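Local coordinates for flagellar protein FlgA (Thermotoga maritima, PDB 3FRN) that probably acts in the periplasm as a chaperone for assembly of the P-ring of the flagellar basal body, at residues A[74-77]-A[78-82]; A[209-212]-A[213-216]; A[236-239]-A[240-243]. All blocks are in the same frame, centred on the assembly; numbering follows the deposited sequence.

Contact 1 (A[74-77]-A[78-82])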
loop_
_atom_site.group_PDB
_atom_site.type_symbol
_atom_site.label_atom_id
_atom_site.label_comp_id
_atom_site.label_asym_id
_atom_site.label_seq_id
_atom_site.Cartn_x
_atom_site.Cartn_y
_atom_site.Cartn_z
ATOM N N SER A 74 13.706 -20.233 6.699
ATOM C CA SER A 74 13.653 -20.828 5.376
ATOM C C SER A 74 12.230 -21.020 4.869
ATOM O O SER A 74 11.943 -20.772 3.699
ATOM C CB SER A 74 14.391 -22.165 5.374
ATOM O OG SER A 74 13.801 -23.049 6.309
ATOM N N LEU A 75 11.347 -21.486 5.740
ATOM C CA LEU A 75 9.950 -21.647 5.367
ATOM C C LEU A 75 9.349 -20.271 5.015
ATOM O O LEU A 75 8.774 -20.095 3.939
ATOM C CB LEU A 75 9.163 -22.316 6.496
ATOM C CG LEU A 75 7.640 -22.242 6.343
ATOM C CD1 LEU A 75 7.192 -23.045 5.129
ATOM C CD2 LEU A 75 6.944 -22.727 7.601
ATOM N N LYS A 76 9.487 -19.321 5.936
ATOM C CA LYS A 76 9.100 -17.922 5.744
ATOM C C LYS A 76 9.559 -17.372 4.397
ATOM O O LYS A 76 8.748 -16.865 3.626
ATOM C CB LYS A 76 9.712 -17.061 6.853
ATOM C CG LYS A 76 9.347 -15.596 6.753
ATOM C CD LYS A 76 10.566 -14.717 6.936
ATOM C CE LYS A 76 10.223 -13.272 6.669
ATOM N NZ LYS A 76 11.253 -12.393 7.270
ATOM N N ASN A 77 10.862 -17.476 4.134
ATOM C CA ASN A 77 11.449 -17.042 2.871
ATOM C C ASN A 77 10.743 -17.677 1.680
ATOM O O ASN A 77 10.382 -16.987 0.731
ATOM C CB ASN A 77 12.946 -17.371 2.811
ATOM C CG ASN A 77 13.816 -16.373 3.571
ATOM O OD1 ASN A 77 15.027 -16.330 3.370
ATOM N ND2 ASN A 77 13.211 -15.578 4.442
ATOM N N ALA A 78 10.534 -18.989 1.740
ATOM C CA ALA A 78 9.933 -19.716 0.625
ATOM C C ALA A 78 8.453 -19.365 0.457
ATOM O O ALA A 78 7.930 -19.328 -0.661
ATOM C CB ALA A 78 10.129 -21.216 0.796
ATOM N N VAL A 79 7.796 -19.093 1.575
ATOM C CA VAL A 79 6.418 -18.611 1.576
ATOM C C VAL A 79 6.346 -17.184 0.997
ATOM O O VAL A 79 5.587 -16.945 0.057
ATOM C CB VAL A 79 5.766 -18.745 2.984
ATOM C CG1 VAL A 79 4.477 -17.913 3.113
ATOM C CG2 VAL A 79 5.485 -20.211 3.283
ATOM N N PHE A 80 7.168 -16.270 1.516
ATOM C CA PHE A 80 7.210 -14.878 1.039
ATOM C C PHE A 80 7.572 -14.732 -0.441
ATOM O O PHE A 80 6.975 -13.909 -1.155
ATOM C CB PHE A 80 8.153 -14.028 1.901
ATOM C CG PHE A 80 7.487 -13.409 3.116
ATOM C CD1 PHE A 80 6.937 -14.207 4.116
ATOM C CD2 PHE A 80 7.426 -12.029 3.259
ATOM C CE1 PHE A 80 6.329 -13.644 5.235
ATOM C CE2 PHE A 80 6.819 -11.457 4.373
ATOM C CZ PHE A 80 6.273 -12.271 5.366
ATOM N N GLU A 81 8.555 -15.510 -0.897
ATOM C CA GLU A 81 8.890 -15.548 -2.315
ATOM C C GLU A 81 7.672 -15.930 -3.157
ATOM O O GLU A 81 7.423 -15.335 -4.206
ATOM C CB GLU A 81 10.063 -16.502 -2.587
ATOM C CG GLU A 81 11.438 -15.911 -2.274
ATOM C CD GLU A 81 12.581 -16.899 -2.504
ATOM O OE1 GLU A 81 12.394 -18.118 -2.280
ATOM O OE2 GLU A 81 13.677 -16.451 -2.905
ATOM N N GLU A 82 6.915 -16.912 -2.676
ATOM C CA GLU A 82 5.722 -17.402 -3.360
ATOM C C GLU A 82 4.569 -16.394 -3.370
ATOM O O GLU A 82 3.929 -16.203 -4.412
ATOM C CB GLU A 82 5.276 -18.745 -2.764
ATOM C CG GLU A 82 4.106 -19.430 -3.474
ATOM C CD GLU A 82 4.327 -19.631 -4.956
ATOM O OE1 GLU A 82 5.454 -20.018 -5.341
ATOM O OE2 GLU A 82 3.365 -19.407 -5.729
#
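Lys-76 lays its aliphatic chain across one face of the Phe-80 ring, CE standing 4.2 Å from the ring centroid and only 9° off the normal: a CH-pi contact over the middle of the face. The Phe-80 ring also meets that of Phe-92, the two planes nearly parallel. Nearer the root of the lysine, CG packs against CD1 of Phe-80 at 3.8 Å, so two methylenes meet the aromatic group. Lys-76 reaches it with CG anti to its backbone N (chi1 -179°) and a bend at chi2. The ammonium NZ stands higher above the same face, 5.3 Å from the Phe-80 centroid, a long cation-pi approach that can add at most a weak attraction. Along the backbone of the same pair, Phe-80 N gives a nearly straight hydrogen bond to Lys-76 O (2.7 Å, 174°). On the buried side Leu-75 and Val-79 point the same way, CD1 of the leucine 3.8 Å from CG2 of the valine, and both pack on Leu-126 of strand 121-127. Ala-78 N to Ser-74 O, Val-79 N to Leu-75 O and Glu-81 N to Asn-77 O continue the i to i+4 ladder. This is the first part of the amphipathic helix 74-87, packed against the antiparallel sheet of the HotDog-like domain.

Contact 2 (A[209-212]-A[213-216]); sequences DVVK and GQVV
Gln-214 and Val-211 cross at about a right angle, the glutamine chain running back beneath the turn to meet the backbone of the residues before it. Its CG is anti to the backbone N (chi1 -167°) and the chain stays extended, which carries the amide back to Val-211 N. There OE1 accepts a hydrogen bond of 2.8 Å from Val-211 N, with the donor in the plane of the side-chain carbonyl. The same oxygen sits 3.3 Å from Val-210 CA and 3.4 Å from Val-211 CG2, so apolar atoms flank the polar link. Farther back along the glutamine, CB packs 3.7 Å from Val-211 CG2. In return Gln-214 N donates to Val-211 O at 3.2 Å; the two bonds thus tie the backbone N and O of Val-211 to one residue. With only an alanine here, Val-211 N would probably lose its side-chain acceptor, and CG2 of Val-211 the glutamine oxygen packed against it. Val-210 and Val-216 also meet crosswise, CG1 to CG1 at 4.1 Å, on the buried side where both reach Val-233. At the bend, Gly-213 has a positive phi (95°), and a side chain would collide with Lys-212 O. Residues 211-214 form a type II beta turn with glycine at its third position, leading into strand 215-219 in the region assigned to the P-ring-formation chaperone family; just before it, Asp-209 and Val-210 both face Gly-237 in a classic beta bulge.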
loop_
_atom_site.group_PDB
_atom_site.type_symbol
_atom_site.label_atom_id
_atom_site.label_comp_id
_atom_site.label_asym_id
_atom_site.label_seq_id
_atom_site.Cartn_x
_atom_site.Cartn_y
_atom_site.Cartn_z
ATOM N N ASP A 209 4.694 22.930 -20.055
ATOM C CA ASP A 209 6.020 23.378 -20.488
ATOM C C ASP A 209 5.995 24.825 -20.989
ATOM O O ASP A 209 7.009 25.518 -20.965
ATOM C CB ASP A 209 6.582 22.425 -21.542
ATOM C CG ASP A 209 6.546 20.972 -21.090
ATOM O OD1 ASP A 209 6.601 20.720 -19.871
ATOM O OD2 ASP A 209 6.463 20.077 -21.951
ATOM N N VAL A 210 4.830 25.257 -21.467
ATOM C CA VAL A 210 4.542 26.673 -21.712
ATOM C C VAL A 210 3.179 27.044 -21.122
ATOM O O VAL A 210 2.261 26.229 -21.077
ATOM C CB VAL A 210 4.568 27.073 -23.224
ATOM C CG1 VAL A 210 5.944 26.851 -23.846
ATOM C CG2 VAL A 210 3.485 26.352 -24.005
ATOM N N VAL A 211 3.054 28.278 -20.658
ATOM C CA VAL A 211 1.779 28.742 -20.135
ATOM C C VAL A 211 1.147 29.755 -21.080
ATOM O O VAL A 211 1.838 30.379 -21.891
ATOM C CB VAL A 211 1.905 29.322 -18.702
ATOM C CG1 VAL A 211 2.400 28.256 -17.735
ATOM C CG2 VAL A 211 2.825 30.539 -18.676
ATOM N N LYS A 212 -0.170 29.897 -20.979
ATOM C CA LYS A 212 -0.912 30.892 -21.736
ATOM C C LYS A 212 -0.347 32.278 -21.431
ATOM O O LYS A 212 -0.251 32.671 -20.264
ATOM C CB LYS A 212 -2.392 30.817 -21.355
ATOM C CG LYS A 212 -3.314 31.604 -22.248
ATOM C CD LYS A 212 -4.709 31.748 -21.643
ATOM C CE LYS A 212 -5.508 32.813 -22.408
ATOM N NZ LYS A 212 -6.756 33.229 -21.688
ATOM N N GLY A 213 0.058 33.001 -22.475
ATOM C CA GLY A 213 0.531 34.376 -22.324
ATOM C C GLY A 213 2.035 34.533 -22.190
ATOM O O GLY A 213 2.551 35.657 -22.181
ATOM N N GLN A 214 2.737 33.409 -22.087
ATOM C CA GLN A 214 4.197 33.386 -21.949
ATOM C C GLN A 214 4.890 33.802 -23.249
ATOM O O GLN A 214 4.390 33.524 -24.336
ATOM C CB GLN A 214 4.643 31.978 -21.552
ATOM C CG GLN A 214 6.078 31.831 -21.073
ATOM C CD GLN A 214 6.424 30.376 -20.787
ATOM O OE1 GLN A 214 5.546 29.563 -20.502
ATOM N NE2 GLN A 214 7.707 30.041 -20.870
ATOM N N VAL A 215 6.030 34.480 -23.131
ATOM C CA VAL A 215 6.850 34.809 -24.298
ATOM C C VAL A 215 7.926 33.745 -24.509
ATOM O O VAL A 215 8.763 33.499 -23.623
ATOM C CB VAL A 215 7.503 36.208 -24.185
ATOM C CG1 VAL A 215 8.523 36.432 -25.305
ATOM C CG2 VAL A 215 6.438 37.286 -24.242
ATOM N N VAL A 216 7.887 33.108 -25.677
ATOM C CA VAL A 216 8.909 32.135 -26.050
ATOM C C VAL A 216 9.467 32.455 -27.437
ATOM O O VAL A 216 8.764 33.045 -28.258
ATOM C CB VAL A 216 8.380 30.664 -25.999
ATOM C CG1 VAL A 216 8.350 30.147 -24.560
ATOM C CG2 VAL A 216 7.014 30.534 -26.664
#

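Contact 3 (A[236-239]-A[240-243]); sequences NGYL and GETV
Two hydrogen bonds join Tyr-238 and Glu-241 across the turn. Tyr-238 N donates to Glu-241 OE1 at 2.8 Å, meeting the carboxylate from above its plane, while Glu-241 N donates to Tyr-238 O at 3.1 Å. For the first, CG of Glu-241 lies beside its own backbone N (chi1 -65°) and the rest of the chain stretches out to bring OE1 within reach of Tyr-238 N. The side-chain packing follows the same path: the Tyr-238 and Glu-241 side chains lie side by side, pointing the same way, ring and carboxylate planes 76° apart, and OE1 of Glu-241 comes to the ring edge, 3.5 Å from CD2 of Tyr-238. The phenol OH is bound elsewhere, to the backbone O of Asp-206. Apolar contact is slight, with Val-243 CG2 resting 3.9 Å from Gly-237 CA; a side chain on this glycine would run into that methyl. Backbone shape supplies the rest. Gly-240 has phi 86°, where a CB would strike Leu-239 O, and it takes the third place of a type II turn, 238-241. One carboxylate oxygen thus accepts an amide N-H beside an aromatic edge, an arrangement consistent with a carboxylate that stays ionised, its negative charge probably eased by the N-H dipole and the positive rim of the ring.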
loop_
_atom_site.group_PDB
_atom_site.type_symbol
_atom_site.label_atom_id
_atom_site.label_comp_id
_atom_site.label_asym_id
_atom_site.label_seq_id
_atom_site.Cartn_x
_atom_site.Cartn_y
_atom_site.Cartn_z
ATOM N N ASN A 236 -2.077 27.009 -22.549
ATOM C CA ASN A 236 -1.051 26.249 -21.841
ATOM C C ASN A 236 -0.672 25.041 -22.692
ATOM O O ASN A 236 -1.477 24.575 -23.490
ATOM C CB ASN A 236 -1.558 25.826 -20.466
ATOM C CG ASN A 236 -1.732 27.007 -19.527
ATOM O OD1 ASN A 236 -0.900 27.241 -18.650
ATOM N ND2 ASN A 236 -2.807 27.771 -19.716
ATOM N N GLY A 237 0.559 24.548 -22.564
ATOM C CA GLY A 237 1.002 23.455 -23.435
ATOM C C GLY A 237 2.173 22.629 -22.945
ATOM O O GLY A 237 3.013 23.094 -22.169
ATOM N N TYR A 238 2.227 21.386 -23.407
ATOM C CA TYR A 238 3.320 20.481 -23.044
ATOM C C TYR A 238 4.172 20.278 -24.293
ATOM O O TYR A 238 3.747 20.666 -25.377
ATOM C CB TYR A 238 2.762 19.137 -22.520
ATOM C CG TYR A 238 1.982 19.250 -21.210
ATOM C CD1 TYR A 238 2.638 19.238 -19.985
ATOM C CD2 TYR A 238 0.598 19.377 -21.203
ATOM C CE1 TYR A 238 1.954 19.352 -18.793
ATOM C CE2 TYR A 238 -0.103 19.496 -20.011
ATOM C CZ TYR A 238 0.582 19.474 -18.812
ATOM O OH TYR A 238 -0.098 19.580 -17.627
ATOM N N LEU A 239 5.353 19.724 -24.160
ATOM C CA LEU A 239 6.160 19.306 -25.280
ATOM C C LEU A 239 5.409 18.515 -26.290
ATOM O O LEU A 239 4.726 17.639 -25.929
ATOM C CB LEU A 239 7.233 18.405 -24.748
ATOM C CG LEU A 239 8.615 18.969 -24.924
ATOM C CD1 LEU A 239 8.949 18.842 -26.412
ATOM C CD2 LEU A 239 8.681 20.419 -24.406
ATOM N N GLY A 240 5.579 18.795 -27.563
ATOM C CA GLY A 240 4.954 18.000 -28.612
ATOM C C GLY A 240 3.562 18.452 -28.928
ATOM O O GLY A 240 2.995 18.053 -29.956
ATOM N N GLU A 241 2.983 19.273 -28.052
ATOM C CA GLU A 241 1.650 19.768 -28.344
ATOM C C GLU A 241 1.744 20.951 -29.269
ATOM O O GLU A 241 2.738 21.688 -29.248
ATOM C CB GLU A 241 0.862 20.113 -27.079
ATOM C CG GLU A 241 0.572 18.870 -26.228
ATOM C CD GLU A 241 -0.242 19.167 -24.992
ATOM O OE1 GLU A 241 -0.172 20.314 -24.493
ATOM O OE2 GLU A 241 -0.943 18.243 -24.520
ATOM N N THR A 242 0.715 21.097 -30.096
ATOM C CA THR A 242 0.557 22.243 -30.956
ATOM C C THR A 242 -0.324 23.280 -30.257
ATOM O O THR A 242 -1.508 23.037 -30.002
ATOM C CB THR A 242 -0.059 21.838 -32.311
ATOM O OG1 THR A 242 0.777 20.864 -32.956
ATOM C CG2 THR A 242 -0.207 23.048 -33.207
ATOM N N VAL A 243 0.274 24.430 -29.947
ATOM C CA VAL A 243 -0.416 25.534 -29.285
ATOM C C VAL A 243 -0.564 26.738 -30.230
ATOM O O VAL A 243 0.373 27.091 -30.957
ATOM C CB VAL A 243 0.327 25.981 -28.000
ATOM C CG1 VAL A 243 -0.468 27.026 -27.280
ATOM C CG2 VAL A 243 0.535 24.810 -27.065
#

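In the fold
Contact 1 stands apart in the HotDog-like range, its centre about 55 Å from that of contact 2 and about 50 Å from that of contact 3, across the chain's centre. Each contact buries two residues; contact 3 is the most exposed, with four of its seven touching residues at the surface. Contact 1 turns an apolar side to a sheet and uses regular helical bonding, whereas the turns add to their backbone bond a side-chain oxygen that accepts a backbone N-H. Contacts 2 and 3, centres about 10 Å apart, lead into strands 215-219 and 242-246 of one sheet; an amide does in the first what a carboxylate does in the second. They touch through Asp-209 OD2 with Leu-239 N and Val-210 O with Gly-237 N.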